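Local coordinates for signal transduction histidine-protein kinase/phosphatase MprB (Mycobacterium hassiacum, PDB 6BLK), which probably autophosphorylates on a histidine using ATP, as the sensor kinase and phosphatase of a mycobacterial two-component stress-response system, and is represented here by its ATP-binding kinase domain, at residues I41-L47 with V125-H129; A58-S62 with A109-P113; V99-F104 with S115-A120. All blocks are in the same frame, centred on the assembly; numbering follows the deposited sequence.

Interaction 1: residues I41-L47 with V125-H129; sequences IGDSSGL and VVLKH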
loop_
_atom_site.group_PDB
_atom_site.type_symbol
_atom_site.label_atom_id
_atom_site.label_comp_id
_atom_site.label_asym_id
_atom_site.label_seq_id
_atom_site.Cartn_x
_atom_site.Cartn_y
_atom_site.Cartn_z
ATOM N N ILE A 41 11.877 12.106 3.358
ATOM C CA ILE A 41 12.376 13.125 2.440
ATOM C C ILE A 41 12.103 12.619 1.034
ATOM O O ILE A 41 12.564 11.539 0.654
ATOM C CB ILE A 41 13.875 13.407 2.649
ATOM C CG1 ILE A 41 14.198 13.739 4.120
ATOM C CG2 ILE A 41 14.325 14.546 1.712
ATOM C CD1 ILE A 41 13.518 14.959 4.645
ATOM N N GLY A 42 11.326 13.368 0.283
ATOM C CA GLY A 42 11.042 13.005 -1.083
ATOM C C GLY A 42 9.910 13.795 -1.695
ATOM O O GLY A 42 9.779 15.014 -1.504
ATOM N N ASP A 43 9.034 13.064 -2.392
ATOM C CA ASP A 43 8.075 13.616 -3.334
ATOM C C ASP A 43 6.687 13.258 -2.820
ATOM O O ASP A 43 6.256 12.105 -2.964
ATOM C CB ASP A 43 8.335 13.033 -4.706
ATOM C CG ASP A 43 7.376 13.528 -5.756
ATOM O OD1 ASP A 43 6.332 14.117 -5.402
ATOM O OD2 ASP A 43 7.679 13.305 -6.949
ATOM N N SER A 44 5.980 14.225 -2.224
ATOM C CA SER A 44 4.679 13.906 -1.631
ATOM C C SER A 44 3.684 13.408 -2.675
ATOM O O SER A 44 2.845 12.560 -2.375
ATOM C CB SER A 44 4.108 15.114 -0.875
ATOM O OG SER A 44 3.858 16.212 -1.730
ATOM N N SER A 45 3.745 13.926 -3.902
ATOM C CA SER A 45 2.800 13.487 -4.924
ATOM C C SER A 45 3.055 12.039 -5.305
ATOM O O SER A 45 2.106 11.247 -5.454
ATOM C CB SER A 45 2.891 14.388 -6.153
ATOM O OG SER A 45 4.187 14.330 -6.717
ATOM N N GLY A 46 4.331 11.667 -5.426
ATOM C CA GLY A 46 4.667 10.295 -5.758
ATOM C C GLY A 46 4.282 9.341 -4.645
ATOM O O GLY A 46 3.701 8.287 -4.894
ATOM N N LEU A 47 4.574 9.723 -3.399
ATOM C CA LEU A 47 4.214 8.888 -2.265
ATOM C C LEU A 47 2.707 8.768 -2.147
ATOM O O LEU A 47 2.196 7.695 -1.821
ATOM C CB LEU A 47 4.788 9.455 -0.964
ATOM C CG LEU A 47 6.305 9.329 -0.856
ATOM C CD1 LEU A 47 6.835 10.251 0.215
ATOM C CD2 LEU A 47 6.781 7.896 -0.660
ATOM N N VAL A 125 8.112 4.243 -7.114
ATOM C CA VAL A 125 8.113 5.309 -6.114
ATOM C C VAL A 125 8.859 4.870 -4.868
ATOM O O VAL A 125 9.715 5.601 -4.332
ATOM C CB VAL A 125 6.676 5.721 -5.784
ATOM C CG1 VAL A 125 6.654 6.631 -4.607
ATOM C CG2 VAL A 125 6.028 6.409 -6.956
ATOM N N VAL A 126 8.594 3.652 -4.406
ATOM C CA VAL A 126 9.223 3.194 -3.176
ATOM C C VAL A 126 10.721 3.073 -3.378
ATOM O O VAL A 126 11.505 3.534 -2.538
ATOM C CB VAL A 126 8.586 1.881 -2.699
ATOM C CG1 VAL A 126 9.377 1.285 -1.581
ATOM C CG2 VAL A 126 7.198 2.152 -2.272
ATOM N N LEU A 127 11.158 2.507 -4.504
ATOM C CA LEU A 127 12.604 2.435 -4.751
ATOM C C LEU A 127 13.225 3.822 -4.897
ATOM O O LEU A 127 14.367 4.039 -4.458
ATOM C CB LEU A 127 12.899 1.576 -5.978
ATOM C CG LEU A 127 12.559 0.097 -5.836
ATOM C CD1 LEU A 127 12.872 -0.622 -7.140
ATOM C CD2 LEU A 127 13.293 -0.562 -4.722
ATOM N N LYS A 128 12.544 4.749 -5.565
ATOM C CA LYS A 128 13.114 6.081 -5.726
ATOM C C LYS A 128 13.309 6.781 -4.384
ATOM O O LYS A 128 14.194 7.637 -4.270
ATOM C CB LYS A 128 12.253 6.908 -6.676
ATOM C CG LYS A 128 11.232 7.820 -6.041
ATOM C CD LYS A 128 10.312 8.467 -7.097
ATOM C CE LYS A 128 9.158 9.223 -6.434
ATOM N NZ LYS A 128 8.230 9.907 -7.356
ATOM N N HIS A 129 12.558 6.383 -3.357
ATOM C CA HIS A 129 12.686 6.897 -1.996
ATOM C C HIS A 129 13.571 6.041 -1.086
ATOM O O HIS A 129 13.562 6.239 0.136
ATOM C CB HIS A 129 11.293 7.034 -1.374
ATOM C CG HIS A 129 10.506 8.177 -1.916
ATOM N ND1 HIS A 129 9.798 8.106 -3.095
ATOM C CD2 HIS A 129 10.317 9.428 -1.440
ATOM C CE1 HIS A 129 9.207 9.268 -3.322
ATOM N NE2 HIS A 129 9.530 10.095 -2.344
HETATM O O HOH W 1 13.911 8.713 1.536
#

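Interaction 2: residues A58-S62 with A109-P113; sequences AAKWS and ARSMP. With ATP (adenosine-5'-triphosphate), chain E.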
loop_
_atom_site.group_PDB
_atom_site.type_symbol
_atom_site.label_atom_id
_atom_site.label_comp_id
_atom_site.label_asym_id
_atom_site.label_seq_id
_atom_site.Cartn_x
_atom_site.Cartn_y
_atom_site.Cartn_z
ATOM N N ALA A 58 -6.639 -2.672 -2.205
ATOM C CA ALA A 58 -7.192 -3.256 -1.000
ATOM C C ALA A 58 -8.702 -3.118 -1.021
ATOM O O ALA A 58 -9.423 -4.051 -0.649
ATOM C CB ALA A 58 -6.590 -2.582 0.242
ATOM N N ALA A 59 -9.194 -1.965 -1.468
ATOM C CA ALA A 59 -10.639 -1.749 -1.532
ATOM C C ALA A 59 -11.276 -2.603 -2.620
ATOM O O ALA A 59 -12.331 -3.211 -2.402
ATOM C CB ALA A 59 -10.959 -0.271 -1.765
ATOM N N LYS A 60 -10.641 -2.682 -3.787
ATOM C CA LYS A 60 -11.268 -3.351 -4.930
ATOM C C LYS A 60 -11.624 -4.779 -4.580
ATOM O O LYS A 60 -12.734 -5.260 -4.892
ATOM C CB LYS A 60 -10.345 -3.330 -6.161
ATOM C CG LYS A 60 -10.372 -2.022 -6.916
ATOM C CD LYS A 60 -9.234 -1.948 -7.944
ATOM C CE LYS A 60 -9.419 -2.925 -9.070
ATOM N NZ LYS A 60 -8.311 -2.890 -10.111
ATOM N N TRP A 61 -10.692 -5.474 -3.936
ATOM C CA TRP A 61 -10.835 -6.888 -3.642
ATOM C C TRP A 61 -11.261 -7.153 -2.195
ATOM O O TRP A 61 -11.210 -8.299 -1.748
ATOM C CB TRP A 61 -9.547 -7.621 -4.019
ATOM C CG TRP A 61 -9.424 -7.730 -5.529
ATOM C CD1 TRP A 61 -10.112 -8.583 -6.341
ATOM C CD2 TRP A 61 -8.584 -6.946 -6.401
ATOM N NE1 TRP A 61 -9.761 -8.377 -7.659
ATOM C CE2 TRP A 61 -8.815 -7.385 -7.720
ATOM C CE3 TRP A 61 -7.655 -5.921 -6.182
ATOM C CZ2 TRP A 61 -8.172 -6.824 -8.816
ATOM C CZ3 TRP A 61 -7.010 -5.369 -7.275
ATOM C CH2 TRP A 61 -7.269 -5.822 -8.573
ATOM N N SER A 62 -11.691 -6.146 -1.491
ATOM C CA SER A 62 -12.304 -6.309 -0.167
ATOM C C SER A 62 -13.712 -6.858 -0.311
ATOM O O SER A 62 -14.482 -6.342 -1.125
ATOM C CB SER A 62 -12.420 -4.991 0.556
ATOM O OG SER A 62 -11.211 -4.605 1.193
ATOM N N ALA A 109 -7.910 -13.614 -7.785
ATOM C CA ALA A 109 -8.696 -12.415 -7.564
ATOM C C ALA A 109 -9.652 -12.231 -8.729
ATOM O O ALA A 109 -9.293 -12.498 -9.879
ATOM C CB ALA A 109 -7.786 -11.191 -7.417
ATOM N N ARG A 110 -10.866 -11.779 -8.437
ATOM C CA ARG A 110 -11.858 -11.666 -9.499
ATOM C C ARG A 110 -11.455 -10.572 -10.485
ATOM O O ARG A 110 -10.822 -9.574 -10.120
ATOM C CB ARG A 110 -13.248 -11.414 -8.911
ATOM C CG ARG A 110 -13.551 -10.015 -8.437
ATOM C CD ARG A 110 -15.038 -9.925 -8.072
ATOM N NE ARG A 110 -15.429 -8.584 -7.646
ATOM C CZ ARG A 110 -15.899 -7.634 -8.453
ATOM N NH1 ARG A 110 -16.041 -7.859 -9.758
ATOM N NH2 ARG A 110 -16.231 -6.448 -7.947
ATOM N N SER A 111 -11.771 -10.796 -11.756
ATOM C CA SER A 111 -11.350 -9.874 -12.802
ATOM C C SER A 111 -12.118 -8.569 -12.701
ATOM O O SER A 111 -13.355 -8.560 -12.654
ATOM C CB SER A 111 -11.556 -10.502 -14.188
ATOM O OG SER A 111 -11.074 -9.650 -15.228
ATOM N N MET A 112 -11.374 -7.467 -12.695
ATOM C CA MET A 112 -11.901 -6.128 -12.552
ATOM C C MET A 112 -11.212 -5.194 -13.521
ATOM O O MET A 112 -10.067 -5.438 -13.920
ATOM C CB MET A 112 -11.735 -5.594 -11.127
ATOM C CG MET A 112 -12.476 -6.419 -10.080
ATOM S SD MET A 112 -12.250 -5.754 -8.433
ATOM C CE MET A 112 -13.299 -4.289 -8.509
ATOM N N PRO A 113 -11.881 -4.128 -13.938
ATOM C CA PRO A 113 -11.242 -3.168 -14.840
ATOM C C PRO A 113 -9.961 -2.639 -14.223
ATOM O O PRO A 113 -9.890 -2.397 -13.021
ATOM C CB PRO A 113 -12.292 -2.062 -14.993
ATOM C CG PRO A 113 -13.595 -2.765 -14.762
ATOM C CD PRO A 113 -13.314 -3.831 -13.740
HETATM P PG ATP E . -4.491 -0.653 -12.069
HETATM O O1G ATP E . -3.945 -0.683 -10.654
HETATM O O2G ATP E . -3.499 -0.373 -13.208
HETATM O O3G ATP E . -5.796 0.111 -12.218
HETATM P PB ATP E . -4.836 -3.470 -11.352
HETATM O O1B ATP E . -5.408 -4.661 -12.100
HETATM O O2B ATP E . -5.464 -2.971 -10.097
HETATM O O3B ATP E . -4.907 -2.198 -12.372
HETATM P PA ATP E . -2.299 -3.663 -9.889
HETATM O O1A ATP E . -0.874 -3.479 -10.404
HETATM O O2A ATP E . -2.818 -2.671 -8.878
HETATM O O3A ATP E . -3.227 -3.724 -11.232
HETATM O "O5'" ATP E . -2.426 -5.144 -9.389
HETATM C "C5'" ATP E . -2.024 -6.222 -10.217
HETATM C "C4'" ATP E . -2.940 -7.409 -9.945
HETATM O "O4'" ATP E . -2.570 -7.932 -8.664
HETATM C "C3'" ATP E . -4.449 -7.147 -9.873
HETATM O "O3'" ATP E . -5.077 -7.193 -11.173
HETATM C "C2'" ATP E . -4.892 -8.292 -8.981
HETATM O "O2'" ATP E . -4.989 -9.529 -9.711
HETATM C "C1'" ATP E . -3.732 -8.440 -8.022
HETATM N N9 ATP E . -3.896 -7.675 -6.773
HETATM C C8 ATP E . -3.272 -6.505 -6.403
HETATM N N7 ATP E . -3.656 -6.144 -5.146
HETATM C C5 ATP E . -4.519 -7.093 -4.720
HETATM C C6 ATP E . -5.236 -7.300 -3.482
HETATM N N6 ATP E . -5.129 -6.388 -2.506
HETATM N N1 ATP E . -6.007 -8.383 -3.390
HETATM C C2 ATP E . -6.117 -9.276 -4.390
HETATM N N3 ATP E . -5.464 -9.160 -5.555
HETATM C C4 ATP E . -4.654 -8.095 -5.760
HETATM O O HOH W 2 -7.983 -5.180 -11.933
HETATM O O HOH W 3 -8.354 -0.573 -11.557
#

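Interaction 3: residues V99-F104 with S115-A120; sequences VFERFF and SGLGLA. With ATP (adenosine-5'-triphosphate), chain E.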
loop_
_atom_site.group_PDB
_atom_site.type_symbol
_atom_site.label_atom_id
_atom_site.label_comp_id
_atom_site.label_asym_id
_atom_site.label_seq_id
_atom_site.Cartn_x
_atom_site.Cartn_y
_atom_site.Cartn_z
ATOM N N VAL A 99 4.035 -9.885 -8.682
ATOM C CA VAL A 99 3.465 -8.686 -8.103
ATOM C C VAL A 99 4.510 -7.584 -8.231
ATOM O O VAL A 99 5.708 -7.807 -7.996
ATOM C CB VAL A 99 3.055 -8.934 -6.637
ATOM C CG1 VAL A 99 2.487 -7.662 -5.990
ATOM C CG2 VAL A 99 2.043 -10.020 -6.545
ATOM N N PHE A 100 4.058 -6.401 -8.603
ATOM C CA PHE A 100 4.815 -5.201 -8.862
ATOM C C PHE A 100 5.330 -5.188 -10.307
ATOM O O PHE A 100 5.868 -4.169 -10.715
ATOM C CB PHE A 100 5.969 -4.969 -7.857
ATOM C CG PHE A 100 5.553 -5.056 -6.413
ATOM C CD1 PHE A 100 4.683 -4.125 -5.883
ATOM C CD2 PHE A 100 5.983 -6.091 -5.603
ATOM C CE1 PHE A 100 4.268 -4.201 -4.568
ATOM C CE2 PHE A 100 5.579 -6.170 -4.283
ATOM C CZ PHE A 100 4.707 -5.219 -3.768
ATOM N N GLU A 101 5.133 -6.241 -11.105
ATOM C CA GLU A 101 5.441 -6.193 -12.537
ATOM C C GLU A 101 4.227 -5.728 -13.331
ATOM O O GLU A 101 3.100 -6.144 -13.056
ATOM C CB GLU A 101 5.876 -7.557 -13.058
ATOM C CG GLU A 101 7.263 -7.978 -12.645
ATOM C CD GLU A 101 8.299 -7.689 -13.714
ATOM O OE1 GLU A 101 8.030 -7.966 -14.910
ATOM O OE2 GLU A 101 9.379 -7.175 -13.351
ATOM N N ARG A 102 4.466 -4.904 -14.346
ATOM C CA ARG A 102 3.374 -4.468 -15.207
ATOM C C ARG A 102 2.640 -5.659 -15.807
ATOM O O ARG A 102 3.251 -6.633 -16.265
ATOM C CB ARG A 102 3.878 -3.560 -16.331
ATOM C CG ARG A 102 4.226 -2.150 -15.844
ATOM C CD ARG A 102 4.699 -1.257 -16.987
ATOM N NE ARG A 102 5.818 -1.911 -17.636
ATOM C CZ ARG A 102 7.080 -1.801 -17.229
ATOM N NH1 ARG A 102 7.390 -1.024 -16.195
ATOM N NH2 ARG A 102 8.025 -2.478 -17.855
ATOM N N PHE A 103 1.309 -5.549 -15.797
ATOM C CA PHE A 103 0.392 -6.445 -16.483
ATOM C C PHE A 103 0.224 -7.773 -15.754
ATOM O O PHE A 103 -0.330 -8.729 -16.306
ATOM C CB PHE A 103 0.826 -6.656 -17.935
ATOM C CG PHE A 103 1.168 -5.370 -18.637
ATOM C CD1 PHE A 103 0.318 -4.283 -18.584
ATOM C CD2 PHE A 103 2.352 -5.240 -19.308
ATOM C CE1 PHE A 103 0.645 -3.108 -19.210
ATOM C CE2 PHE A 103 2.711 -4.040 -19.919
ATOM C CZ PHE A 103 1.866 -2.980 -19.869
ATOM N N PHE A 104 0.650 -7.853 -14.504
ATOM C CA PHE A 104 0.286 -8.992 -13.670
ATOM C C PHE A 104 -1.200 -8.976 -13.338
ATOM O O PHE A 104 -1.787 -7.921 -13.098
ATOM C CB PHE A 104 1.097 -8.994 -12.376
ATOM C CG PHE A 104 0.580 -9.978 -11.357
ATOM C CD1 PHE A 104 0.610 -11.336 -11.623
ATOM C CD2 PHE A 104 0.049 -9.548 -10.156
ATOM C CE1 PHE A 104 0.135 -12.246 -10.709
ATOM C CE2 PHE A 104 -0.417 -10.452 -9.244
ATOM C CZ PHE A 104 -0.378 -11.805 -9.521
ATOM N N SER A 115 -5.578 -2.129 -15.926
ATOM C CA SER A 115 -4.682 -2.808 -16.851
ATOM C C SER A 115 -3.365 -3.237 -16.220
ATOM O O SER A 115 -2.454 -3.649 -16.940
ATOM C CB SER A 115 -4.437 -1.930 -18.075
ATOM O OG SER A 115 -5.550 -2.043 -18.941
ATOM N N GLY A 116 -3.255 -3.184 -14.900
ATOM C CA GLY A 116 -2.112 -3.792 -14.233
ATOM C C GLY A 116 -0.886 -2.920 -14.187
ATOM O O GLY A 116 0.221 -3.415 -14.395
ATOM N N LEU A 117 -1.060 -1.630 -13.936
ATOM C CA LEU A 117 0.048 -0.708 -13.835
ATOM C C LEU A 117 0.253 -0.143 -12.439
ATOM O O LEU A 117 1.345 0.357 -12.167
ATOM C CB LEU A 117 -0.166 0.448 -14.813
ATOM C CG LEU A 117 -0.298 0.005 -16.285
ATOM C CD1 LEU A 117 -0.902 1.103 -17.123
ATOM C CD2 LEU A 117 1.046 -0.384 -16.853
ATOM N N GLY A 118 -0.738 -0.255 -11.546
ATOM C CA GLY A 118 -0.696 0.454 -10.271
ATOM C C GLY A 118 0.464 0.031 -9.392
ATOM O O GLY A 118 1.116 0.871 -8.762
ATOM N N LEU A 119 0.720 -1.262 -9.297
ATOM C CA LEU A 119 1.750 -1.719 -8.372
ATOM C C LEU A 119 3.145 -1.550 -8.949
ATOM O O LEU A 119 4.092 -1.344 -8.199
ATOM C CB LEU A 119 1.517 -3.161 -7.987
ATOM C CG LEU A 119 0.377 -3.356 -6.979
ATOM C CD1 LEU A 119 0.125 -4.838 -6.765
ATOM C CD2 LEU A 119 0.632 -2.722 -5.652
ATOM N N ALA A 120 3.305 -1.626 -10.265
ATOM C CA ALA A 120 4.587 -1.218 -10.858
ATOM C C ALA A 120 4.948 0.224 -10.496
ATOM O O ALA A 120 6.121 0.537 -10.242
ATOM C CB ALA A 120 4.536 -1.396 -12.375
HETATM P PG ATP E . -4.491 -0.653 -12.069
HETATM O O1G ATP E . -3.945 -0.683 -10.654
HETATM O O2G ATP E . -3.499 -0.373 -13.208
HETATM O O3G ATP E . -5.796 0.111 -12.218
HETATM P PB ATP E . -4.836 -3.470 -11.352
HETATM O O1B ATP E . -5.408 -4.661 -12.100
HETATM O O2B ATP E . -5.464 -2.971 -10.097
HETATM O O3B ATP E . -4.907 -2.198 -12.372
HETATM P PA ATP E . -2.299 -3.663 -9.889
HETATM O O1A ATP E . -0.874 -3.479 -10.404
HETATM O O2A ATP E . -2.818 -2.671 -8.878
HETATM O O3A ATP E . -3.227 -3.724 -11.232
HETATM O "O5'" ATP E . -2.426 -5.144 -9.389
HETATM C "C5'" ATP E . -2.024 -6.222 -10.217
HETATM C "C4'" ATP E . -2.940 -7.409 -9.945
HETATM O "O4'" ATP E . -2.570 -7.932 -8.664
HETATM C "C3'" ATP E . -4.449 -7.147 -9.873
HETATM O "O3'" ATP E . -5.077 -7.193 -11.173
HETATM C "C2'" ATP E . -4.892 -8.292 -8.981
HETATM O "O2'" ATP E . -4.989 -9.529 -9.711
HETATM C "C1'" ATP E . -3.732 -8.440 -8.022
HETATM N N9 ATP E . -3.896 -7.675 -6.773
HETATM C C8 ATP E . -3.272 -6.505 -6.403
HETATM N N7 ATP E . -3.656 -6.144 -5.146
HETATM C C5 ATP E . -4.519 -7.093 -4.720
HETATM C C6 ATP E . -5.236 -7.300 -3.482
HETATM N N6 ATP E . -5.129 -6.388 -2.506
HETATM N N1 ATP E . -6.007 -8.383 -3.390
HETATM C C2 ATP E . -6.117 -9.276 -4.390
HETATM N N3 ATP E . -5.464 -9.160 -5.555
HETATM C C4 ATP E . -4.654 -8.095 -5.760
#

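Interaction 1: residues I41-L47 with V125-H129
With chi1 at -73°, the ring of His129 stands beside its own backbone N and is aimed at the start of the helix 44-60, while a similar first torsion in Leu47 (chi1 -70°) brings that side chain over the ring from the other direction. The imidazole is gripped at both nitrogens. His129 NE2 accepts from Asp43 N at 3.0 Å, with the donor close to the ring plane. His129 ND1 donates to the carbonyl O of Val125 one turn earlier, 2.8 Å away, so the protonated nitrogen is ND1, and the two bonds fix the rotation of the ring. Above one face sits the CD2 methyl of Leu47, 3.7 Å from the centroid of the His129 ring and almost exactly on the ring normal, a CH-pi contact. Leu47 CD2 also meets Val125 CG1 at 4.1 Å, and the same Val125 methyl packs on the carbonyl O of Gly46. Gly42, with no side chain, brings its CA to 3.5 Å from His129 NE2, and Gly46 lies beside Val125 and Lys128. Asp43 is the N-cap of the helix: its OD1 accepts from Gly46 N at 3.2 Å and from the hydroxyl of Ser45, whereas OD2 forms a long, weak salt bridge to Lys128 NZ at 3.5 Å. A water bridges the carbonyl oxygens of Ile41 and His129. Leu47 also touches Val9 of the strand 7-10. The arrangement is a capped helix start docked on a helix C-terminus, joining two helices of the Bergerat-type ATPase fold of histidine kinases, gyrase B and Hsp90.

Interaction 2: residues A58-S62 with A109-P113
The ATP pocket of the kinase domain is closed on one side by this contact, in which Lys60, the last residue of the helix 44-60, and Trp61, just beyond it, meet the loop residues 109-113. Trp61 lies between two layers. On one face rest the nucleotide and the methyl of Ala109, whose CB is 3.8 Å from the centroid of the Trp61 five-membered ring; on the opposite face lies Met112 SD, 4.0 Å from the same Trp61 centroid, a Met-aromatic contact. The indole N-H points out of this sandwich at the edge: Trp61 NE1 donates to Arg110 O at 2.9 Å, almost straight (171°), in the carbonyl plane and on a lone pair. This bond helps to fix the rotation of the indole; at the far end Trp61 CH2 lies 3.4 Å from ATP C3'. In the Bergerat fold of the histidine kinase ATPases, the long loop between the strand 79-85 and the helix 118-128 includes the ATP lid, and 109-113 probably belongs to it. Lys60 runs past Met112 in the opposite direction, its CB 3.8 Å from Met112 SD. A bend at chi3 (68°) then turns its ammonium toward the phosphates, where Lys60 NZ donates to ATP O2B at 2.8 Å and weakly to Pro113 O. Two waters extend the network: one joins Lys60 NZ and Met112 O to ATP O1B, the other joins Lys60 NZ and Pro113 O to ATP O3G. Arg105 hydrogen-bonds Ser111 OG and Met112 O.

Interaction 3: residues V99-F104 with S115-A120
Phe103 and Leu117 run alongside each other in the same direction, where the loop 99-104, with its type II beta turn from Glu101 to Phe104, folds over the glycine-rich segment 115-120, which contributes to the G2 box of the Bergerat ATPase fold. Leu117 CD2 touches Phe103 CE1 at 3.6 Å, and the edge of the phenyl ring faces the carbonyl O of Ser115. The same methyl also meets the aliphatic part of Arg102, which crosses Leu117 and whose CG rests on the methyl of Ala120. Farther along, Phe100 runs obliquely past Leu119: its CD1 approaches Leu119 CB at 3.9 Å, and Leu119 O lies at the ring edge. Val99 CG1, anti to its own N at chi1 178°, reaches Leu119 CD1 at 3.8 Å. One backbone bond ties the two segments, Phe103 N to Gly116 O at 2.8 Å and nearly straight, next to a CA-H...O contact from Arg102 to the same oxygen. Gly116 has a positive phi of 84° and sits tightly against Phe103. Backbone N-H groups of this segment donate to ATP: Leu117 N to O2G at 2.8 Å, and Leu119 N, at the start of the helix 118-128, to O1A at 2.9 Å.

Interactions 2 and 3 work on one ligand from two directions, and 109-113 and 115-120 adjoin in sequence, leading into the helix 118-128; the two contact centres are 14 Å apart. In interaction 2 Trp61 packs on base and sugar and Lys60 bonds the beta phosphate, with water links to the beta and gamma phosphates, whereas interaction 3 supplies backbone N-H groups to the phosphates; Asn57, Asp86 and Ser106 also hydrogen-bond ATP. Interaction 1 stands apart, about 25 Å between centres from interaction 2 and 18 Å from interaction 3, with the side chain of Val125 about 13 Å from ATP. It joins the far ends of the same helices: 44-60 leads to interaction 2, and 118-128 begins at interaction 3.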